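Local coordinates for uncharacterized protein DUF849 with a TIM barrel fold (Burkholderia xenovorans LB400, PDB 3E49), which probably cleaves beta-keto acids such as 3-keto-5-aminohexanoate, using a zinc ion bound in its TIM barrel, at residues T20-P25 and K129-G134. Residues are numbered along the deposited sequence; the frame is centred on the assembly and turned at random.
Sequences TPSMSP and KEFAHG
Ser-22 reaches across to the backbone of Ala-132 and makes the one hydrogen bond between 20-25 and 129-134: the amide N of Ala-132 donates to Ser-22 OG over 2.9 Å, almost straight at 176°. The hydroxyl gets there because OG lies anti to its own carbonyl carbon (chi1 -62°), which also brings it 3.5 Å from the methyl CB of Ala-132. Behind it, Ser-22 CB comes obliquely to the ring of Phe-131, 3.9 Å from CD1. The side chains of Thr-20 and Phe-131 cross at about a right angle; Thr-20 OG1 sits near the ring plane, at the edge, 3.6 Å from Phe-131 CE1. Phe-131 thus presents its CD1 and CE1 atoms to both residues of the turn at 20-23, closed by the bond from Met-23 N to Thr-20 O. Glu-136, in helix 134-141, ties the polar atoms together: its carboxylate bonds Thr-20 OG1 through one oxygen, and Ser-22 OG and the amide of His-133 through the other. The loop after strand 10-13 is thereby joined to the entry of that helix at the protein surface; the side chain of Thr-20 lies about 14 Å from the zinc ion. With an amide and a carboxylate both on Ser-22 OG, the hydroxyl's rotation is probably well fixed.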
loop_
_atom_site.group_PDB
_atom_site.type_symbol
_atom_site.label_atom_id
_atom_site.label_comp_id
_atom_site.label_asym_id
_atom_site.label_seq_id
_atom_site.Cartn_x
_atom_site.Cartn_y
_atom_site.Cartn_z
ATOM N N THR A 20 20.613 20.159 -20.421
ATOM C CA THR A 20 21.605 21.000 -21.101
ATOM C C THR A 20 21.001 21.675 -22.365
ATOM O O THR A 20 20.021 21.187 -22.944
ATOM C CB THR A 20 22.897 20.247 -21.328
ATOM O OG1 THR A 20 22.759 19.326 -22.415
ATOM C CG2 THR A 20 23.330 19.535 -20.060
ATOM N N PRO A 21 21.523 22.862 -22.753
ATOM C CA PRO A 21 20.942 23.652 -23.838
ATOM C C PRO A 21 20.855 22.949 -25.184
ATOM O O PRO A 21 19.946 23.204 -25.974
ATOM C CB PRO A 21 21.870 24.890 -23.913
ATOM C CG PRO A 21 22.522 24.981 -22.601
ATOM C CD PRO A 21 22.705 23.529 -22.172
ATOM N N SER A 22 21.778 22.044 -25.436
ATOM C CA SER A 22 21.757 21.282 -26.682
ATOM C C SER A 22 20.574 20.319 -26.755
ATOM O O SER A 22 20.248 19.821 -27.817
ATOM C CB SER A 22 23.071 20.523 -26.844
ATOM O OG SER A 22 24.165 21.431 -26.934
HETATM N N MSE A 23 19.945 20.039 -25.622
HETATM C CA MSE A 23 18.806 19.128 -25.575
HETATM C C MSE A 23 17.531 19.724 -26.097
HETATM O O MSE A 23 16.643 19.011 -26.566
HETATM C CB MSE A 23 18.568 18.684 -24.138
HETATM C CG MSE A 23 19.738 18.013 -23.505
HETATM SE SE MSE A 23 19.313 17.227 -21.798
HETATM C CE MSE A 23 20.924 16.602 -21.478
ATOM N N SER A 24 17.384 21.041 -25.962
ATOM C CA SER A 24 16.200 21.698 -26.425
ATOM C C SER A 24 16.491 23.146 -26.619
ATOM O O SER A 24 17.077 23.772 -25.724
ATOM C CB SER A 24 15.094 21.615 -25.405
ATOM O OG SER A 24 13.994 22.415 -25.791
ATOM N N PRO A 25 16.025 23.708 -27.747
ATOM C CA PRO A 25 16.241 25.124 -28.020
ATOM C C PRO A 25 15.330 26.010 -27.145
ATOM O O PRO A 25 15.506 27.244 -27.081
ATOM C CB PRO A 25 15.871 25.228 -29.489
ATOM C CG PRO A 25 14.800 24.227 -29.665
ATOM C CD PRO A 25 15.256 23.062 -28.824
ATOM N N LYS A 129 23.535 12.817 -28.145
ATOM C CA LYS A 129 24.875 12.431 -28.558
ATOM C C LYS A 129 25.757 13.605 -28.957
ATOM O O LYS A 129 26.980 13.531 -28.857
ATOM C CB LYS A 129 24.740 11.540 -29.795
ATOM C CG LYS A 129 23.870 10.300 -29.618
ATOM C CD LYS A 129 24.558 9.276 -28.751
ATOM C CE LYS A 129 23.751 7.993 -28.685
ATOM N NZ LYS A 129 24.345 7.018 -27.697
ATOM N N GLU A 130 25.122 14.663 -29.446
ATOM C CA GLU A 130 25.815 15.836 -29.950
ATOM C C GLU A 130 25.553 17.076 -29.104
ATOM O O GLU A 130 24.411 17.430 -28.880
ATOM C CB GLU A 130 25.352 16.088 -31.375
ATOM C CG GLU A 130 25.686 14.944 -32.334
ATOM C CD GLU A 130 25.157 15.213 -33.734
ATOM O OE1 GLU A 130 25.298 16.373 -34.215
ATOM O OE2 GLU A 130 24.597 14.265 -34.348
ATOM N N PHE A 131 26.631 17.738 -28.680
ATOM C CA PHE A 131 26.564 18.907 -27.798
ATOM C C PHE A 131 27.337 20.130 -28.325
ATOM O O PHE A 131 28.442 20.007 -28.841
ATOM C CB PHE A 131 27.095 18.518 -26.424
ATOM C CG PHE A 131 26.282 17.449 -25.758
ATOM C CD1 PHE A 131 25.112 17.776 -25.068
ATOM C CD2 PHE A 131 26.656 16.120 -25.835
ATOM C CE1 PHE A 131 24.349 16.796 -24.463
ATOM C CE2 PHE A 131 25.899 15.135 -25.244
ATOM C CZ PHE A 131 24.738 15.460 -24.567
ATOM N N ALA A 132 26.735 21.300 -28.184
ATOM C CA ALA A 132 27.330 22.557 -28.594
ATOM C C ALA A 132 28.510 22.952 -27.731
ATOM O O ALA A 132 29.432 23.595 -28.218
ATOM C CB ALA A 132 26.307 23.669 -28.538
ATOM N N HIS A 133 28.478 22.624 -26.448
ATOM C CA HIS A 133 29.556 23.021 -25.557
ATOM C C HIS A 133 30.120 21.823 -24.888
ATOM O O HIS A 133 29.404 20.894 -24.566
ATOM C CB HIS A 133 29.046 24.001 -24.503
ATOM C CG HIS A 133 28.291 25.147 -25.079
ATOM N ND1 HIS A 133 28.885 26.355 -25.378
ATOM C CD2 HIS A 133 26.987 25.271 -25.424
ATOM C CE1 HIS A 133 27.977 27.172 -25.884
ATOM N NE2 HIS A 133 26.818 26.541 -25.922
ATOM N N GLY A 134 31.414 21.858 -24.633
ATOM C CA GLY A 134 32.076 20.744 -24.012
ATOM C C GLY A 134 31.594 20.396 -22.626
ATOM O O GLY A 134 31.608 19.214 -22.243
#